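Local coordinates for vascular protein tyrosine phosphatase 1 (Rattus norvegicus, PDB 3I36) that probably removes phosphate from phosphotyrosine in target proteins, through the cytoplasmic catalytic domain of a receptor-type tyrosine phosphatase, at residues Val87-Asp97 against Asp127-Lys135; Met105-Ala116 against Phe254-Gln263. One frame throughout, in Å; residues are numbered along the deposited sequence. Where two conformers were deposited one is given.

Interaction 1: Val87-Asp97 against Asp127-Lys135; sequences VKLSVQTHSTD and DFWRMVWEK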
loop_
_atom_site.group_PDB
_atom_site.type_symbol
_atom_site.label_atom_id
_atom_site.label_comp_id
_atom_site.label_asym_id
_atom_site.label_seq_id
_atom_site.Cartn_x
_atom_site.Cartn_y
_atom_site.Cartn_z
ATOM N N VAL A 87 12.816 -2.656 0.728
ATOM C CA VAL A 87 12.906 -2.985 2.133
ATOM C C VAL A 87 13.925 -4.106 2.253
ATOM O O VAL A 87 13.772 -5.152 1.636
ATOM C CB VAL A 87 11.548 -3.444 2.665
ATOM C CG1 VAL A 87 11.657 -3.851 4.116
ATOM C CG2 VAL A 87 10.488 -2.334 2.466
ATOM N N LYS A 88 14.966 -3.886 3.045
ATOM C CA LYS A 88 16.011 -4.887 3.201
ATOM C C LYS A 88 15.863 -5.552 4.548
ATOM O O LYS A 88 15.848 -4.881 5.568
ATOM C CB LYS A 88 17.388 -4.240 3.095
ATOM C CG LYS A 88 17.659 -3.625 1.741
ATOM C CD LYS A 88 18.991 -2.907 1.720
ATOM C CE LYS A 88 19.079 -1.971 0.526
ATOM N NZ LYS A 88 20.388 -1.258 0.461
ATOM N N LEU A 89 15.738 -6.875 4.548
ATOM C CA LEU A 89 15.586 -7.607 5.788
ATOM C C LEU A 89 16.943 -8.034 6.316
ATOM O O LEU A 89 17.958 -7.849 5.655
ATOM C CB LEU A 89 14.702 -8.827 5.566
ATOM C CG LEU A 89 13.395 -8.481 4.844
ATOM C CD1 LEU A 89 12.576 -9.751 4.622
ATOM C CD2 LEU A 89 12.606 -7.409 5.628
ATOM N N SER A 90 16.946 -8.588 7.521
ATOM C CA SER A 90 18.162 -9.099 8.119
ATOM C C SER A 90 18.684 -10.219 7.242
ATOM O O SER A 90 17.945 -10.820 6.460
ATOM C CB SER A 90 17.869 -9.647 9.515
ATOM O OG SER A 90 16.813 -10.588 9.449
ATOM N N VAL A 91 19.972 -10.484 7.352
ATOM C CA VAL A 91 20.548 -11.577 6.604
ATOM C C VAL A 91 20.995 -12.620 7.609
ATOM O O VAL A 91 21.548 -12.283 8.654
ATOM C CB VAL A 91 21.729 -11.106 5.758
ATOM C CG1 VAL A 91 21.244 -10.153 4.684
ATOM C CG2 VAL A 91 22.767 -10.427 6.633
ATOM N N GLN A 92 20.719 -13.880 7.301
ATOM C CA GLN A 92 21.154 -14.988 8.134
ATOM C C GLN A 92 22.396 -15.602 7.509
ATOM O O GLN A 92 23.521 -15.335 7.932
ATOM C CB GLN A 92 20.052 -16.044 8.257
ATOM C CG GLN A 92 18.897 -15.680 9.194
ATOM C CD GLN A 92 17.838 -14.801 8.535
ATOM O OE1 GLN A 92 16.842 -15.298 8.005
ATOM N NE2 GLN A 92 18.049 -13.488 8.574
ATOM N N THR A 93 22.181 -16.402 6.472
ATOM C CA THR A 93 23.257 -17.158 5.853
ATOM C C THR A 93 23.636 -16.594 4.486
ATOM O O THR A 93 24.723 -16.858 3.969
ATOM C CB THR A 93 22.848 -18.631 5.690
ATOM O OG1 THR A 93 21.750 -18.721 4.776
ATOM C CG2 THR A 93 22.416 -19.204 7.025
ATOM N N HIS A 94 22.740 -15.817 3.896
ATOM C CA HIS A 94 22.961 -15.372 2.530
ATOM C C HIS A 94 22.434 -13.964 2.319
ATOM O O HIS A 94 21.410 -13.571 2.887
ATOM C CB HIS A 94 22.313 -16.344 1.544
ATOM C CG HIS A 94 22.825 -16.212 0.142
ATOM N ND1 HIS A 94 24.053 -16.704 -0.252
ATOM C CD2 HIS A 94 22.277 -15.647 -0.960
ATOM C CE1 HIS A 94 24.237 -16.446 -1.536
ATOM N NE2 HIS A 94 23.174 -15.804 -1.987
ATOM N N SER A 95 23.146 -13.207 1.499
ATOM C CA SER A 95 22.784 -11.827 1.255
ATOM C C SER A 95 21.338 -11.728 0.757
ATOM O O SER A 95 20.640 -10.772 1.078
ATOM C CB SER A 95 23.735 -11.222 0.229
ATOM O OG SER A 95 23.717 -11.989 -0.958
ATOM N N THR A 96 20.891 -12.718 -0.013
ATOM C CA THR A 96 19.538 -12.663 -0.582
ATOM C C THR A 96 18.469 -12.874 0.477
ATOM O O THR A 96 17.276 -12.703 0.215
ATOM C CB THR A 96 19.337 -13.680 -1.712
ATOM O OG1 THR A 96 19.582 -14.999 -1.207
ATOM C CG2 THR A 96 20.292 -13.386 -2.857
ATOM N N ASP A 97 18.894 -13.235 1.679
ATOM C CA ASP A 97 17.962 -13.277 2.801
ATOM C C ASP A 97 17.364 -11.893 3.044
ATOM O O ASP A 97 16.341 -11.764 3.695
ATOM C CB ASP A 97 18.679 -13.701 4.072
ATOM C CG ASP A 97 19.116 -15.140 4.045
ATOM O OD1 ASP A 97 18.660 -15.901 3.160
ATOM O OD2 ASP A 97 19.913 -15.497 4.928
ATOM N N ASP A 127 9.338 -14.412 5.194
ATOM C CA ASP A 127 9.920 -13.131 4.841
ATOM C C ASP A 127 8.958 -11.999 5.167
ATOM O O ASP A 127 9.352 -10.962 5.693
ATOM C CB ASP A 127 10.197 -13.099 3.346
ATOM C CG ASP A 127 11.341 -14.003 2.951
ATOM O OD1 ASP A 127 12.078 -14.482 3.850
ATOM O OD2 ASP A 127 11.498 -14.214 1.741
ATOM N N PHE A 128 7.689 -12.207 4.833
ATOM C CA PHE A 128 6.681 -11.199 5.066
ATOM C C PHE A 128 6.620 -10.837 6.540
ATOM O O PHE A 128 6.684 -9.662 6.906
ATOM C CB PHE A 128 5.327 -11.711 4.601
ATOM C CG PHE A 128 4.220 -10.738 4.784
ATOM C CD1 PHE A 128 3.925 -9.806 3.799
ATOM C CD2 PHE A 128 3.454 -10.756 5.938
ATOM C CE1 PHE A 128 2.869 -8.910 3.965
ATOM C CE2 PHE A 128 2.415 -9.860 6.114
ATOM C CZ PHE A 128 2.125 -8.933 5.124
ATOM N N TRP A 129 6.487 -11.843 7.392
ATOM C CA TRP A 129 6.414 -11.576 8.821
ATOM C C TRP A 129 7.727 -11.059 9.383
ATOM O O TRP A 129 7.741 -10.285 10.340
ATOM C CB TRP A 129 5.915 -12.797 9.579
ATOM C CG TRP A 129 4.466 -12.979 9.346
ATOM C CD1 TRP A 129 3.872 -13.895 8.533
ATOM C CD2 TRP A 129 3.420 -12.165 9.879
ATOM N NE1 TRP A 129 2.504 -13.726 8.552
ATOM C CE2 TRP A 129 2.201 -12.670 9.372
ATOM C CE3 TRP A 129 3.390 -11.066 10.747
ATOM C CZ2 TRP A 129 0.968 -12.111 9.703
ATOM C CZ3 TRP A 129 2.163 -10.505 11.071
ATOM C CH2 TRP A 129 0.969 -11.033 10.555
ATOM N N ARG A 130 8.829 -11.459 8.775
ATOM C CA ARG A 130 10.122 -10.965 9.213
ATOM C C ARG A 130 10.188 -9.468 8.922
ATOM O O ARG A 130 10.699 -8.693 9.719
ATOM C CB ARG A 130 11.263 -11.719 8.531
ATOM C CG ARG A 130 12.617 -11.462 9.174
ATOM C CD ARG A 130 13.609 -12.578 8.863
ATOM N NE ARG A 130 13.636 -12.896 7.446
ATOM C CZ ARG A 130 14.595 -12.515 6.612
ATOM N NH1 ARG A 130 14.527 -12.848 5.335
ATOM N NH2 ARG A 130 15.610 -11.797 7.057
ATOM N N MET A 131 9.620 -9.060 7.796
ATOM C CA MET A 131 9.584 -7.645 7.457
ATOM C C MET A 131 8.680 -6.929 8.445
ATOM O O MET A 131 9.012 -5.866 8.966
ATOM C CB MET A 131 9.023 -7.448 6.069
ATOM C CG MET A 131 8.850 -5.981 5.741
ATOM S SD MET A 131 8.516 -5.709 4.002
ATOM C CE MET A 131 6.856 -6.339 3.834
ATOM N N VAL A 132 7.514 -7.515 8.677
ATOM C CA VAL A 132 6.578 -6.949 9.628
ATOM C C VAL A 132 7.292 -6.734 10.942
ATOM O O VAL A 132 7.191 -5.671 11.542
ATOM C CB VAL A 132 5.371 -7.875 9.857
ATOM C CG1 VAL A 132 4.653 -7.503 11.172
ATOM C CG2 VAL A 132 4.415 -7.769 8.683
ATOM N N TRP A 133 8.028 -7.746 11.387
ATOM C CA TRP A 133 8.698 -7.648 12.677
ATOM C C TRP A 133 9.843 -6.650 12.642
ATOM O O TRP A 133 9.906 -5.707 13.436
ATOM C CB TRP A 133 9.254 -8.988 13.140
ATOM C CG TRP A 133 9.911 -8.777 14.443
ATOM C CD1 TRP A 133 11.248 -8.648 14.691
ATOM C CD2 TRP A 133 9.245 -8.534 15.685
ATOM N NE1 TRP A 133 11.455 -8.390 16.031
ATOM C CE2 TRP A 133 10.237 -8.308 16.656
ATOM C CE3 TRP A 133 7.898 -8.507 16.067
ATOM C CZ2 TRP A 133 9.927 -8.067 17.994
ATOM C CZ3 TRP A 133 7.588 -8.263 17.401
ATOM C CH2 TRP A 133 8.602 -8.045 18.346
ATOM N N GLU A 134 10.761 -6.857 11.711
ATOM C CA GLU A 134 11.981 -6.070 11.699
ATOM C C GLU A 134 11.732 -4.615 11.385
ATOM O O GLU A 134 12.501 -3.753 11.783
ATOM C CB GLU A 134 12.971 -6.647 10.696
ATOM C CG GLU A 134 13.452 -8.022 11.116
ATOM C CD GLU A 134 14.408 -8.618 10.120
ATOM O OE1 GLU A 134 14.738 -7.942 9.118
ATOM O OE2 GLU A 134 14.822 -9.766 10.353
ATOM N N LYS A 135 10.671 -4.345 10.644
ATOM C CA LYS A 135 10.439 -2.977 10.218
ATOM C C LYS A 135 9.389 -2.278 11.068
ATOM O O LYS A 135 8.944 -1.194 10.728
ATOM C CB LYS A 135 10.088 -2.914 8.738
ATOM C CG LYS A 135 11.141 -3.549 7.853
ATOM C CD LYS A 135 12.553 -3.036 8.190
ATOM C CE LYS A 135 13.589 -3.633 7.229
ATOM N NZ LYS A 135 14.998 -3.393 7.654
#

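Interaction 2: Met105-Ala116 against Phe254-Gln263; sequences MPGYHSKKDFIA and FIAIDRLIYQ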
loop_
_atom_site.group_PDB
_atom_site.type_symbol
_atom_site.label_atom_id
_atom_site.label_comp_id
_atom_site.label_asym_id
_atom_site.label_seq_id
_atom_site.Cartn_x
_atom_site.Cartn_y
_atom_site.Cartn_z
ATOM N N MET A 105 7.585 3.554 0.934
ATOM C CA MET A 105 6.923 4.576 0.153
ATOM C C MET A 105 6.733 5.761 1.068
ATOM O O MET A 105 6.249 5.614 2.198
ATOM C CB MET A 105 5.569 4.072 -0.345
ATOM C CG MET A 105 5.615 2.642 -0.836
ATOM S SD MET A 105 6.608 2.453 -2.329
ATOM C CE MET A 105 5.862 3.807 -3.243
ATOM N N PRO A 106 7.118 6.942 0.590
ATOM C CA PRO A 106 6.877 8.098 1.439
ATOM C C PRO A 106 5.391 8.300 1.665
ATOM O O PRO A 106 4.518 8.019 0.814
ATOM C CB PRO A 106 7.466 9.261 0.627
ATOM C CG PRO A 106 8.489 8.576 -0.283
ATOM C CD PRO A 106 7.813 7.304 -0.657
ATOM N N GLY A 107 5.106 8.805 2.850
ATOM C CA GLY A 107 3.790 9.312 3.121
ATOM C C GLY A 107 3.915 10.813 3.204
ATOM O O GLY A 107 4.938 11.410 2.846
ATOM N N TYR A 108 2.865 11.428 3.694
ATOM C CA TYR A 108 2.880 12.865 3.865
ATOM C C TYR A 108 3.999 13.306 4.813
ATOM O O TYR A 108 4.654 14.315 4.580
ATOM C CB TYR A 108 1.533 13.317 4.396
ATOM C CG TYR A 108 1.439 14.814 4.498
ATOM C CD1 TYR A 108 1.200 15.578 3.372
ATOM C CD2 TYR A 108 1.589 15.454 5.715
ATOM C CE1 TYR A 108 1.114 16.949 3.448
ATOM C CE2 TYR A 108 1.478 16.844 5.809
ATOM C CZ TYR A 108 1.250 17.573 4.669
ATOM O OH TYR A 108 1.154 18.940 4.731
ATOM N N HIS A 109 4.232 12.524 5.860
ATOM C CA HIS A 109 5.142 12.919 6.930
ATOM C C HIS A 109 6.586 12.467 6.792
ATOM O O HIS A 109 7.503 13.182 7.203
ATOM C CB HIS A 109 4.570 12.498 8.277
ATOM C CG HIS A 109 3.273 13.168 8.582
ATOM N ND1 HIS A 109 2.054 12.570 8.352
ATOM C CD2 HIS A 109 3.003 14.414 9.039
ATOM C CE1 HIS A 109 1.087 13.406 8.683
ATOM N NE2 HIS A 109 1.635 14.532 9.103
ATOM N N SER A 110 6.810 11.293 6.223
ATOM C CA SER A 110 8.178 10.822 6.146
ATOM C C SER A 110 8.362 9.828 5.025
ATOM O O SER A 110 7.404 9.261 4.507
ATOM C CB SER A 110 8.595 10.162 7.454
ATOM O OG SER A 110 8.329 8.764 7.367
ATOM N N LYS A 111 9.622 9.629 4.675
ATOM C CA LYS A 111 10.002 8.812 3.547
ATOM C C LYS A 111 9.652 7.354 3.810
ATOM O O LYS A 111 9.588 6.545 2.896
ATOM C CB LYS A 111 11.510 8.966 3.323
ATOM C CG LYS A 111 12.048 8.298 2.073
ATOM C CD LYS A 111 13.537 8.595 1.887
ATOM C CE LYS A 111 14.416 7.640 2.679
ATOM N NZ LYS A 111 15.859 7.811 2.325
ATOM N N LYS A 112 9.427 7.003 5.067
ATOM C CA LYS A 112 9.150 5.602 5.368
ATOM C C LYS A 112 7.794 5.389 6.027
ATOM O O LYS A 112 7.603 4.434 6.787
ATOM C CB LYS A 112 10.257 5.024 6.243
ATOM C CG LYS A 112 11.618 4.948 5.572
ATOM C CD LYS A 112 12.599 4.197 6.469
ATOM C CE LYS A 112 13.868 3.818 5.730
ATOM N NZ LYS A 112 14.809 3.093 6.626
ATOM N N ASP A 113 6.845 6.262 5.715
ATOM C CA ASP A 113 5.509 6.141 6.297
ATOM C C ASP A 113 4.858 4.840 5.909
ATOM O O ASP A 113 4.014 4.320 6.634
ATOM C CB ASP A 113 4.618 7.288 5.845
ATOM C CG ASP A 113 4.999 8.586 6.495
ATOM O OD1 ASP A 113 4.505 9.625 6.033
ATOM O OD2 ASP A 113 5.805 8.552 7.457
ATOM N N PHE A 114 5.224 4.328 4.744
ATOM C CA PHE A 114 4.590 3.131 4.235
ATOM C C PHE A 114 5.623 2.145 3.770
ATOM O O PHE A 114 6.719 2.514 3.393
ATOM C CB PHE A 114 3.715 3.452 3.018
ATOM C CG PHE A 114 2.539 4.308 3.333
ATOM C CD1 PHE A 114 2.610 5.678 3.180
ATOM C CD2 PHE A 114 1.355 3.741 3.790
ATOM C CE1 PHE A 114 1.515 6.474 3.461
ATOM C CE2 PHE A 114 0.258 4.537 4.075
ATOM C CZ PHE A 114 0.340 5.900 3.903
ATOM N N ILE A 115 5.233 0.887 3.771
ATOM C CA ILE A 115 5.911 -0.101 2.967
ATOM C C ILE A 115 4.860 -0.626 2.025
ATOM O O ILE A 115 3.797 -1.078 2.458
ATOM C CB ILE A 115 6.436 -1.239 3.800
ATOM C CG1 ILE A 115 7.600 -0.749 4.654
ATOM C CG2 ILE A 115 6.859 -2.397 2.885
ATOM C CD1 ILE A 115 8.015 -1.733 5.711
ATOM N N ALA A 116 5.129 -0.523 0.732
ATOM C CA ALA A 116 4.255 -1.148 -0.241
ATOM C C ALA A 116 4.875 -2.488 -0.580
ATOM O O ALA A 116 6.053 -2.579 -0.910
ATOM C CB ALA A 116 4.123 -0.292 -1.495
ATOM N N PHE A 254 -4.330 3.619 -2.409
ATOM C CA PHE A 254 -4.582 3.849 -1.004
ATOM C C PHE A 254 -3.541 4.811 -0.421
ATOM O O PHE A 254 -3.870 5.761 0.297
ATOM C CB PHE A 254 -4.536 2.539 -0.249
ATOM C CG PHE A 254 -4.662 2.716 1.229
ATOM C CD1 PHE A 254 -5.912 2.788 1.815
ATOM C CD2 PHE A 254 -3.544 2.857 2.014
ATOM C CE1 PHE A 254 -6.048 2.970 3.164
ATOM C CE2 PHE A 254 -3.670 3.048 3.380
ATOM C CZ PHE A 254 -4.937 3.096 3.949
ATOM N N ILE A 255 -2.277 4.564 -0.726
ATOM C CA ILE A 255 -1.234 5.413 -0.173
ATOM C C ILE A 255 -1.413 6.841 -0.661
ATOM O O ILE A 255 -1.317 7.808 0.114
ATOM C CB ILE A 255 0.154 4.908 -0.542
ATOM C CG1 ILE A 255 0.444 3.604 0.212
ATOM C CG2 ILE A 255 1.207 5.989 -0.220
ATOM C CD1 ILE A 255 1.761 2.989 -0.177
ATOM N N ALA A 256 -1.712 6.981 -1.946
ATOM C CA ALA A 256 -1.897 8.318 -2.507
ATOM C C ALA A 256 -3.075 9.007 -1.840
ATOM O O ALA A 256 -3.006 10.186 -1.519
ATOM C CB ALA A 256 -2.110 8.245 -4.020
ATOM N N ILE A 257 -4.162 8.275 -1.618
ATOM C CA ILE A 257 -5.330 8.887 -1.002
ATOM C C ILE A 257 -4.956 9.390 0.388
ATOM O O ILE A 257 -5.342 10.479 0.815
ATOM C CB ILE A 257 -6.438 7.850 -0.825
ATOM C CG1 ILE A 257 -7.082 7.530 -2.170
ATOM C CG2 ILE A 257 -7.479 8.341 0.173
ATOM C CD1 ILE A 257 -8.011 6.322 -2.099
ATOM N N ASP A 258 -4.190 8.590 1.102
ATOM C CA ASP A 258 -3.815 8.972 2.461
ATOM C C ASP A 258 -3.016 10.263 2.417
ATOM O O ASP A 258 -3.239 11.198 3.201
ATOM C CB ASP A 258 -2.998 7.867 3.123
ATOM C CG ASP A 258 -2.562 8.237 4.529
ATOM O OD1 ASP A 258 -3.435 8.419 5.401
ATOM O OD2 ASP A 258 -1.344 8.341 4.759
ATOM N N ARG A 259 -2.078 10.311 1.486
ATOM C CA ARG A 259 -1.230 11.472 1.343
ATOM C C ARG A 259 -2.014 12.699 0.907
ATOM O O ARG A 259 -1.786 13.794 1.416
ATOM C CB ARG A 259 -0.107 11.163 0.368
ATOM C CG ARG A 259 0.848 10.121 0.931
ATOM C CD ARG A 259 1.919 9.761 -0.068
ATOM N NE ARG A 259 2.709 10.923 -0.459
ATOM C CZ ARG A 259 3.841 10.855 -1.151
ATOM N NH1 ARG A 259 4.328 9.671 -1.503
ATOM N NH2 ARG A 259 4.486 11.965 -1.487
ATOM N N LEU A 260 -2.936 12.509 -0.032
ATOM C CA LEU A 260 -3.765 13.600 -0.516
ATOM C C LEU A 260 -4.603 14.177 0.599
ATOM O O LEU A 260 -4.793 15.386 0.678
ATOM C CB LEU A 260 -4.688 13.099 -1.618
ATOM C CG LEU A 260 -3.935 12.947 -2.928
ATOM C CD1 LEU A 260 -4.730 12.054 -3.852
ATOM C CD2 LEU A 260 -3.700 14.339 -3.526
ATOM N N ILE A 261 -5.133 13.314 1.456
ATOM C CA ILE A 261 -5.975 13.817 2.537
ATOM C C ILE A 261 -5.164 14.701 3.464
ATOM O O ILE A 261 -5.606 15.787 3.847
ATOM C CB ILE A 261 -6.645 12.677 3.318
ATOM C CG1 ILE A 261 -7.673 11.965 2.415
ATOM C CG2 ILE A 261 -7.278 13.209 4.599
ATOM C CD1 ILE A 261 -8.203 10.645 3.003
ATOM N N TYR A 262 -3.959 14.264 3.813
ATOM C CA TYR A 262 -3.123 15.117 4.653
ATOM C C TYR A 262 -2.857 16.453 3.979
ATOM O O TYR A 262 -2.926 17.501 4.610
ATOM C CB TYR A 262 -1.796 14.459 4.934
ATOM C CG TYR A 262 -1.830 13.470 6.064
ATOM C CD1 TYR A 262 -2.138 13.875 7.356
ATOM C CD2 TYR A 262 -1.515 12.137 5.847
ATOM C CE1 TYR A 262 -2.151 12.973 8.399
ATOM C CE2 TYR A 262 -1.514 11.224 6.882
ATOM C CZ TYR A 262 -1.834 11.646 8.159
ATOM O OH TYR A 262 -1.821 10.738 9.190
ATOM N N GLN A 263 -2.531 16.392 2.695
ATOM C CA GLN A 263 -2.240 17.563 1.877
ATOM C C GLN A 263 -3.413 18.537 1.937
ATOM O O GLN A 263 -3.259 19.731 2.161
ATOM C CB GLN A 263 -2.073 17.089 0.433
ATOM C CG GLN A 263 -0.839 17.558 -0.299
ATOM C CD GLN A 263 -0.603 16.756 -1.574
ATOM O OE1 GLN A 263 -1.536 16.479 -2.334
ATOM N NE2 GLN A 263 0.644 16.383 -1.813
HETATM O O HOH W 1 0.778 9.903 4.412
#

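Interaction 1: Val87-Asp97 against Asp127-Lys135
Arg130 reaches from helix 125-134 into the loop that follows strand 86-88 and spends most of its N-H groups there. Arg130 NH1 donates to Asp97 O at 2.7 Å, nearly straight (168°) and in the carbonyl plane, while its NH2 donates to Ser90 OG and, from above the carbonyl plane, to Ser90 O (2.6 Å). CG opposite the backbone N (chi1 -167°) and a bend at chi3 (49°) carry the guanidinium across; Leu89 CB and CD1 lie over one face and Gln92 OE1 over the other. Glu134 OE1 takes Ser90 N at 2.8 Å through its syn lone pair. Next in sequence, just past the helix end, Lys135 NZ donates to Lys88 O at 2.7 Å. Beneath these polar groups Leu89 CD2 packs on Met131 CB (3.6 Å), and Val87 CG1 meets Met131 SD. In the second shell, Asp97 OD2 gathers the backbone N atoms of Gln92, Thr93 and His94, fixing the loop that presents Asp97 O. Were Arg130 an alanine, Ser90 O and Asp97 O would probably lose these donors and Asp127 its charge partner. Asp127 OD1, in a salt bridge to Arg130 NH1, and Glu134 OE2, a long one at 4.0 Å from Arg130 NH2, probably offset the arginine's charge.

Interaction 2: Met105-Ala116 against Phe254-Gln263
Phe254 opens the contact by turning the edge of its ring to Phe114, CE2 to CE2 at 4.3 Å. Ile255 lies flat against the Phe114 ring: CG1 sits 3.9 Å from the ring centroid, 18° off the normal, a CH-pi contact, and CG2 covers the CD1 side of the same face. Its CD1 runs on to Met105 CG and the methyl of Ala116. Asp258, its CG anti to the backbone N (chi1 179°), brings OD2 to the edge of the Phe114 ring, 3.1 Å from CZ and near the ring plane. The same OD2 accepts from a water that accepts from Tyr108 N, and salt bridges to Arg224 and Arg228 hold this buried carboxylate. Arg259 runs along the backbone of Pro106-Tyr108, CD 3.7 Å from Gly107 CA, and its guanidinium lies with one face toward Gly107 while NH1 makes a salt bridge to Asp278. Tyr262 CB stands over the Tyr108 ring, 3.6 Å from the centroid, and the Tyr262 ring face receives the edge of His109 in a T-shaped stack, centroids 4.5 Å apart and planes at 84°. Gln263 CA meets Tyr108 CE1 at 3.8 Å, and Gln263 OE1 accepts from Asp271 N. Asp113 OD1 steadies the loop, accepting from the N atoms of His109 and Ser110, and Tyr108 OH bonds to Glu267 farther along the helix. The contact seats the hairpin of strands 102-105 and 114-117, at one margin of the mixed sheet, on helix 249-267; strand 114-117 pairs on its other side with strand 240-243, and helices 218-231, 272-280 and 290-305 pack around the same helix.

Strand 114-117 joins the two contacts, whose centres lie 23 Å apart. Ile115 turns away from helix 249-267, and its CG2 packs 3.7 Å from Val87 CG2 and 3.9 Å from Met131 SD, so the hydrophobic floor of interaction 1 continues beneath the strand that interaction 2 holds from its other face. Strand 114-117 is followed, after a short connection, by helix 125-134, linking the two along the chain. Interaction 2 lies nearer the catalytic centre: the Ala116 side chain is about 8 Å from that of Cys244, the probable phosphocysteine nucleophile, and about 5 Å from Gly247 of the phosphate-binding loop. In interaction 1, the Met131 side chain is about 10 Å from Gly247.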